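Side-chain contacts in ABC transporter substrate-binding protein (Rhizobium radiobacter, PDB 6TFX), which binds the mannityl-opine mannopinic acid and probably delivers it to an ABC transporter for import: residues Leu6-Ala11 and Pro484-Gln489; Phe170-Ile175 and Val181-Asn186; Arg202-Glu207 and Gly217-Glu222. One frame throughout, in Å; residues are numbered along the deposited sequence. Where two conformers were deposited one is given.

In the fold
All three contacts lie on one side of the chain's centre and reach the same mixed sheet. Interaction 1 sets strand 5-10 against the C-terminal loop. Interaction 2 is a hairpin at the border of that sheet, and CE2 of its F170 is 3.7 Å from CG2 of I486. Interaction 3 is made beside strand 5-10, where strand 198-203 ends and before strand 221-223 begins; both are its parallel neighbours. O of M8 and N of R202 are 2.8 Å apart, a probable hydrogen bond between interactions 1 and 3. None lies at the opine pocket or the metal site. The side chains of M8, V181 and L204 are about 13, 11 and 12 Å from a bound magnesium ion.

Interaction 1 (Leu6-Ala11 and Pro484-Gln489); sequences LSMGVA and PLITEQ
No flat group takes part where M8 and L6 meet I486, so no ring or amide face is used in the contact itself. The flat group nearby is the amide of Q489, within segment 484-489. Its NE2 donates to OG1 of T487 at 2.8 Å, and that oxygen lies 29° out of the amide plane. The backbone N of Q489 donates to the same oxygen at 2.9 Å, which makes an ST turn. Two N-H groups thus hold the T487 hydroxyl.

The contact is made by side-chain ends alone. CD1 of I486 meets SD of M8 tip to tip at 3.4 Å, a close approach. CG of M8 lies between the backbone N and the carbonyl carbon (chi1 54°). The chain then runs extended through chi2 (-169°), which carries SD out to I486. CD1 of I486 also faces CD2 of L6 at 4.2 Å. L6 was modelled in two conformers, so this contact is less certain.

L6 and M8 lie on the N-terminal strand 5-10 of the mixed sheet, and I486 is near the C-terminus. Both ends of the chain therefore build the same lobe, as in other solute-binding proteins of family 5. The backbones stay well apart: the CA atoms of L6 and I486 are 9.6 Å from each other. No hydrogen bond crosses between the segments.

Neighbouring elements enclose the contact. Y34 of helix 26-35 touches both M8 and I486, and its hydroxyl bonds to the carbonyl of P484. W464 of strand 454-467 lies against M8 and P484.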
# COMPACT_ATOMS: atom_id res chain seq x y z
N LEU A 6 -17.62 5.58 -16.71
CA LEU A 6 -17.61 4.78 -15.48
C LEU A 6 -17.59 5.70 -14.26
O LEU A 6 -16.75 6.58 -14.17
CB LEU A 6 -16.38 3.85 -15.43
CG LEU A 6 -16.36 2.77 -14.32
CD1 LEU A 6 -15.56 1.58 -14.75
CD2 LEU A 6 -15.77 3.31 -13.03
N SER A 7 -18.53 5.48 -13.31
CA SER A 7 -18.59 6.25 -12.08
C SER A 7 -18.20 5.29 -10.94
O SER A 7 -18.77 4.19 -10.84
CB SER A 7 -19.97 6.85 -11.82
OG SER A 7 -20.26 7.83 -12.80
N MET A 8 -17.26 5.71 -10.09
CA MET A 8 -16.84 4.89 -8.95
C MET A 8 -16.79 5.68 -7.66
O MET A 8 -16.36 6.84 -7.68
CB MET A 8 -15.52 4.17 -9.22
CG MET A 8 -14.40 5.05 -9.64
SD MET A 8 -12.98 4.07 -10.24
CE MET A 8 -12.56 3.16 -8.82
N GLY A 9 -17.25 5.07 -6.58
CA GLY A 9 -17.30 5.71 -5.27
C GLY A 9 -16.27 5.08 -4.37
O GLY A 9 -16.23 3.86 -4.25
N VAL A 10 -15.41 5.91 -3.75
CA VAL A 10 -14.30 5.43 -2.93
C VAL A 10 -14.33 5.98 -1.53
O VAL A 10 -14.94 7.01 -1.28
CB VAL A 10 -12.93 5.66 -3.61
CG1 VAL A 10 -12.93 5.15 -5.06
CG2 VAL A 10 -12.53 7.14 -3.56
N ALA A 11 -13.63 5.27 -0.61
CA ALA A 11 -13.53 5.66 0.80
C ALA A 11 -12.34 6.60 0.94
O ALA A 11 -11.26 6.20 1.39
CB ALA A 11 -13.36 4.43 1.68
N PRO A 484 -9.42 -2.00 -7.61
CA PRO A 484 -9.57 -2.32 -9.04
C PRO A 484 -8.59 -1.57 -9.94
O PRO A 484 -8.25 -0.41 -9.68
CB PRO A 484 -11.00 -1.88 -9.35
CG PRO A 484 -11.72 -1.92 -8.04
CD PRO A 484 -10.68 -1.50 -7.03
N LEU A 485 -8.19 -2.23 -11.02
CA LEU A 485 -7.33 -1.63 -12.02
C LEU A 485 -8.21 -1.41 -13.25
O LEU A 485 -8.73 -2.37 -13.84
CB LEU A 485 -6.14 -2.55 -12.38
CG LEU A 485 -5.17 -2.00 -13.43
CD1 LEU A 485 -4.33 -0.84 -12.86
CD2 LEU A 485 -4.27 -3.10 -13.97
N ILE A 486 -8.38 -0.14 -13.62
CA ILE A 486 -9.14 0.24 -14.81
C ILE A 486 -8.09 0.49 -15.90
O ILE A 486 -7.11 1.20 -15.68
CB ILE A 486 -10.06 1.46 -14.56
CG1 ILE A 486 -11.05 1.12 -13.41
CG2 ILE A 486 -10.81 1.83 -15.84
CD1 ILE A 486 -11.73 2.29 -12.86
N THR A 487 -8.27 -0.18 -17.04
CA THR A 487 -7.32 -0.10 -18.13
C THR A 487 -8.04 0.25 -19.43
O THR A 487 -9.26 0.50 -19.44
CB THR A 487 -6.57 -1.45 -18.33
OG1 THR A 487 -7.46 -2.39 -18.91
CG2 THR A 487 -5.94 -2.01 -17.03
N GLU A 488 -7.30 0.19 -20.55
CA GLU A 488 -7.90 0.41 -21.88
C GLU A 488 -8.86 -0.76 -22.23
O GLU A 488 -9.62 -0.66 -23.19
CB GLU A 488 -6.79 0.57 -22.95
CG GLU A 488 -6.09 -0.72 -23.40
CD GLU A 488 -5.09 -1.33 -22.45
OE1 GLU A 488 -4.89 -0.80 -21.34
OE2 GLU A 488 -4.48 -2.36 -22.83
N GLN A 489 -8.78 -1.88 -21.49
CA GLN A 489 -9.61 -3.08 -21.76
C GLN A 489 -10.98 -3.02 -21.04
O GLN A 489 -11.88 -3.77 -21.40
CB GLN A 489 -8.88 -4.36 -21.29
CG GLN A 489 -7.43 -4.53 -21.75
CD GLN A 489 -6.63 -5.33 -20.72
OE1 GLN A 489 -6.53 -6.56 -20.81
NE2 GLN A 489 -6.05 -4.67 -19.69

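Interaction 2 (Phe170-Ile175 and Val181-Asn186); sequences FQVESI and VTLTAN
V172, I175, V181 and L183 share the tighter face of this beta hairpin. CG1 of V172 and CG1 of V181 meet at 4.0 Å. CG1 of I175 lies 4.2 Å from the same V181 methyl. L31 and I35 of helix 26-35 pack on V172, V181 and L183, while I175 lies on R162. V181 and L183 are the buried members. At one end, CB of F170 touches CD2 of L183 at 4.1 Å, and the F170 ring runs past A185.

The other face carries Q171, S174, T182 and T184 and is partly open to solvent. The Q171 chain bends at chi2 (-142°), and its NE2 donates to OG1 of T184 at 3.2 Å. That oxygen lies in the Q171 amide plane. The hydroxyl of S174 bonds instead to Q176. E173 is exposed, and its carboxylate rests on a methyl, with OE2 3.4 Å from CG2 of T184.

E173 and S174 both face T182, a classic beta bulge. The T182 carbonyl takes the N-H of E173 at 2.8 Å and, weakly, that of S174. Backbone bonds thus hold most of the pairing, even through the bulge, and one amide-hydroxyl bond reinforces it on the polar face.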
# COMPACT_ATOMS: atom_id res chain seq x y z
N PHE A 170 -5.41 6.64 -18.69
CA PHE A 170 -6.34 7.72 -18.34
C PHE A 170 -5.57 8.93 -17.86
O PHE A 170 -4.55 8.78 -17.20
CB PHE A 170 -7.35 7.26 -17.28
CG PHE A 170 -8.20 6.12 -17.81
CD1 PHE A 170 -9.31 6.37 -18.61
CD2 PHE A 170 -7.86 4.79 -17.54
CE1 PHE A 170 -10.05 5.31 -19.16
CE2 PHE A 170 -8.62 3.74 -18.07
CZ PHE A 170 -9.69 4.00 -18.90
N GLN A 171 -6.09 10.12 -18.12
CA GLN A 171 -5.45 11.36 -17.70
C GLN A 171 -6.38 12.14 -16.83
O GLN A 171 -7.59 12.06 -16.99
CB GLN A 171 -5.05 12.22 -18.92
CG GLN A 171 -6.25 12.58 -19.82
CD GLN A 171 -5.89 12.55 -21.28
OE1 GLN A 171 -4.72 12.48 -21.65
NE2 GLN A 171 -6.89 12.56 -22.14
N VAL A 172 -5.82 12.96 -15.94
CA VAL A 172 -6.64 13.79 -15.08
C VAL A 172 -7.07 15.01 -15.88
O VAL A 172 -6.22 15.81 -16.28
CB VAL A 172 -5.93 14.17 -13.77
CG1 VAL A 172 -6.72 15.21 -12.97
CG2 VAL A 172 -5.67 12.92 -12.92
N GLU A 173 -8.38 15.13 -16.14
CA GLU A 173 -8.91 16.30 -16.84
C GLU A 173 -9.10 17.45 -15.84
O GLU A 173 -8.76 18.60 -16.14
CB GLU A 173 -10.22 15.95 -17.54
CG GLU A 173 -10.78 17.09 -18.37
CD GLU A 173 -12.08 16.74 -19.06
OE1 GLU A 173 -13.13 16.71 -18.39
OE2 GLU A 173 -12.04 16.50 -20.29
N SER A 174 -9.68 17.14 -14.66
CA SER A 174 -9.94 18.12 -13.61
C SER A 174 -10.14 17.45 -12.25
O SER A 174 -10.51 16.27 -12.18
CB SER A 174 -11.18 18.94 -13.95
OG SER A 174 -12.34 18.14 -14.07
N ILE A 175 -9.92 18.24 -11.17
CA ILE A 175 -10.18 17.80 -9.81
C ILE A 175 -11.20 18.78 -9.24
O ILE A 175 -11.03 19.99 -9.40
CB ILE A 175 -8.89 17.72 -8.95
CG1 ILE A 175 -7.87 16.70 -9.54
CG2 ILE A 175 -9.22 17.37 -7.47
CD1 ILE A 175 -6.43 16.80 -8.96
N VAL A 181 -12.58 13.35 -8.96
CA VAL A 181 -11.55 13.50 -9.96
C VAL A 181 -12.20 13.05 -11.26
O VAL A 181 -12.83 11.98 -11.30
CB VAL A 181 -10.27 12.68 -9.69
CG1 VAL A 181 -9.23 12.92 -10.78
CG2 VAL A 181 -9.70 13.01 -8.32
N THR A 182 -12.05 13.85 -12.33
CA THR A 182 -12.56 13.49 -13.63
C THR A 182 -11.38 13.06 -14.44
O THR A 182 -10.45 13.86 -14.68
CB THR A 182 -13.30 14.65 -14.34
OG1 THR A 182 -14.35 15.10 -13.49
CG2 THR A 182 -13.89 14.24 -15.71
N LEU A 183 -11.38 11.79 -14.86
CA LEU A 183 -10.33 11.28 -15.74
C LEU A 183 -10.92 11.02 -17.12
O LEU A 183 -12.10 10.66 -17.24
CB LEU A 183 -9.71 9.98 -15.20
CG LEU A 183 -9.05 10.09 -13.80
CD1 LEU A 183 -10.03 9.70 -12.71
CD2 LEU A 183 -7.81 9.22 -13.74
N THR A 184 -10.12 11.24 -18.17
CA THR A 184 -10.59 10.97 -19.52
C THR A 184 -9.61 10.01 -20.18
O THR A 184 -8.44 9.94 -19.80
CB THR A 184 -10.74 12.27 -20.32
OG1 THR A 184 -9.48 12.93 -20.36
CG2 THR A 184 -11.79 13.20 -19.74
N ALA A 185 -10.09 9.28 -21.19
CA ALA A 185 -9.24 8.32 -21.90
C ALA A 185 -8.10 9.04 -22.59
O ALA A 185 -8.30 10.10 -23.18
CB ALA A 185 -10.07 7.57 -22.94
N ASN A 186 -6.89 8.45 -22.50
CA ASN A 186 -5.74 8.94 -23.21
C ASN A 186 -5.89 8.36 -24.64
O ASN A 186 -5.60 7.18 -24.87
CB ASN A 186 -4.46 8.48 -22.53
CG ASN A 186 -3.19 8.68 -23.34
OD1 ASN A 186 -3.17 9.33 -24.40
ND2 ASN A 186 -2.08 8.13 -22.85

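Interaction 3 (Arg202-Glu207 and Gly217-Glu222); sequences RFLNNE and GELDVE
R202 and E218 meet edge to edge, their flat groups nearly coplanar. The guanidinium and carboxylate planes are 16° apart. NH1 of R202 donates to OE1 of E218 at 3.1 Å, with an N-H...O angle of 160°. OE1 uses its anti lone pair, the one turned away from the other oxygen. CB of E218 also lies at the guanidinium edge, 4.0 Å from NH1 of R202. R202 was deposited in two conformers; the salt bridge is described for one, so its occupancy is doubtful.

One face of the guanidinium is covered from within its own segment. CD1 of L204 sits 3.9 Å above the plane, over its centre. A bend at chi3 (62°) folds the end of R202 back to this position. L219 comes across the arginine chain obliquely, with its CD2 4.0 Å from CD of R202. The other branch of L219 meets L204 tip to tip, CD1 to CD1 at 3.9 Å. The two leucines and CD of R202 thus form an apolar patch beside the charged pair.

The segments flank helix 207-215 in a beta-alpha-beta crossover. It runs from strand 198-203 to strand 221-223, with strand 5-10 lying between them in the sheet. N206 caps the start of the helix: its OD1 accepts the backbone N-H of A209. G217 ends it in a Schellman motif. E218 follows directly, and its OE2 bonds to OG of S216.

In this conformer the E218 carboxylate is shared, one oxygen to R202 and the other to S216, and the salt bridge has a single bond. Because E218 is exposed, solvent probably weakens it, while the apolar contacts of L219, a buried residue, do not depend on charge.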
# COMPACT_ATOMS: atom_id res chain seq x y z
N ARG A 202 -15.41 9.42 -7.52
CA ARG A 202 -16.12 10.14 -6.46
C ARG A 202 -15.64 9.85 -5.05
O ARG A 202 -15.57 8.69 -4.65
CB ARG A 202 -17.63 9.85 -6.56
CG ARG A 202 -18.27 10.43 -7.82
CD ARG A 202 -19.79 10.29 -7.80
NE ARG A 202 -20.41 11.03 -6.70
CZ ARG A 202 -21.64 10.80 -6.24
NH1 ARG A 202 -22.40 9.86 -6.80
NH2 ARG A 202 -22.12 11.50 -5.22
N PHE A 203 -15.41 10.93 -4.28
CA PHE A 203 -14.99 10.85 -2.88
C PHE A 203 -16.23 10.71 -2.01
O PHE A 203 -17.03 11.65 -1.89
CB PHE A 203 -14.16 12.08 -2.49
CG PHE A 203 -12.88 12.15 -3.28
CD1 PHE A 203 -11.92 11.15 -3.16
CD2 PHE A 203 -12.62 13.21 -4.14
CE1 PHE A 203 -10.74 11.21 -3.90
CE2 PHE A 203 -11.44 13.28 -4.87
CZ PHE A 203 -10.51 12.26 -4.76
N LEU A 204 -16.47 9.49 -1.53
CA LEU A 204 -17.66 9.20 -0.73
C LEU A 204 -17.23 8.43 0.49
O LEU A 204 -17.50 7.23 0.61
CB LEU A 204 -18.72 8.42 -1.55
CG LEU A 204 -19.42 9.21 -2.66
CD1 LEU A 204 -20.05 8.29 -3.68
CD2 LEU A 204 -20.50 10.16 -2.08
N ASN A 205 -16.53 9.13 1.41
CA ASN A 205 -16.02 8.49 2.63
C ASN A 205 -17.12 7.93 3.53
O ASN A 205 -16.90 6.91 4.17
CB ASN A 205 -15.12 9.45 3.43
CG ASN A 205 -14.14 8.69 4.32
OD1 ASN A 205 -13.38 7.85 3.85
ND2 ASN A 205 -14.14 9.00 5.62
N ASN A 206 -18.31 8.56 3.55
CA ASN A 206 -19.43 8.10 4.37
C ASN A 206 -20.02 6.84 3.73
O ASN A 206 -20.53 6.90 2.60
CB ASN A 206 -20.47 9.19 4.52
CG ASN A 206 -21.62 8.76 5.39
OD1 ASN A 206 -22.61 8.19 4.92
ND2 ASN A 206 -21.51 9.00 6.69
N GLU A 207 -19.91 5.70 4.42
CA GLU A 207 -20.37 4.39 3.92
C GLU A 207 -21.85 4.37 3.56
O GLU A 207 -22.21 3.81 2.53
CB GLU A 207 -20.04 3.25 4.91
CG GLU A 207 -18.55 2.94 4.99
CD GLU A 207 -18.14 1.81 5.91
OE1 GLU A 207 -18.93 1.40 6.79
OE2 GLU A 207 -16.99 1.33 5.76
N GLY A 217 -28.11 3.52 -8.52
CA GLY A 217 -27.56 3.47 -9.87
C GLY A 217 -26.65 4.62 -10.24
O GLY A 217 -26.34 4.81 -11.41
N GLU A 218 -26.21 5.43 -9.25
CA GLU A 218 -25.30 6.55 -9.51
C GLU A 218 -23.87 6.04 -9.73
O GLU A 218 -23.06 6.73 -10.36
CB GLU A 218 -25.27 7.53 -8.32
CG GLU A 218 -26.53 8.34 -8.09
CD GLU A 218 -26.54 9.11 -6.78
OE1 GLU A 218 -25.47 9.61 -6.36
OE2 GLU A 218 -27.63 9.20 -6.18
N LEU A 219 -23.54 4.88 -9.15
CA LEU A 219 -22.19 4.31 -9.24
C LEU A 219 -22.19 2.97 -9.92
O LEU A 219 -23.05 2.13 -9.65
CB LEU A 219 -21.55 4.13 -7.83
CG LEU A 219 -21.46 5.34 -6.90
CD1 LEU A 219 -21.00 4.93 -5.50
CD2 LEU A 219 -20.55 6.41 -7.47
N ASP A 220 -21.18 2.73 -10.76
CA ASP A 220 -21.00 1.42 -11.37
C ASP A 220 -20.12 0.55 -10.47
O ASP A 220 -20.15 -0.68 -10.55
CB ASP A 220 -20.34 1.59 -12.73
CG ASP A 220 -21.15 2.49 -13.64
OD1 ASP A 220 -22.30 2.10 -13.98
OD2 ASP A 220 -20.65 3.59 -14.00
N VAL A 221 -19.29 1.20 -9.64
CA VAL A 221 -18.36 0.52 -8.73
C VAL A 221 -18.38 1.25 -7.41
O VAL A 221 -18.36 2.48 -7.39
CB VAL A 221 -16.91 0.53 -9.30
CG1 VAL A 221 -15.89 -0.06 -8.31
CG2 VAL A 221 -16.83 -0.18 -10.63
N GLU A 222 -18.32 0.51 -6.30
CA GLU A 222 -18.18 1.15 -5.00
C GLU A 222 -17.24 0.36 -4.11
O GLU A 222 -17.25 -0.87 -4.12
CB GLU A 222 -19.52 1.39 -4.30
CG GLU A 222 -20.16 0.15 -3.71
CD GLU A 222 -21.04 0.34 -2.49
OE1 GLU A 222 -21.90 -0.54 -2.25
OE2 GLU A 222 -20.87 1.35 -1.76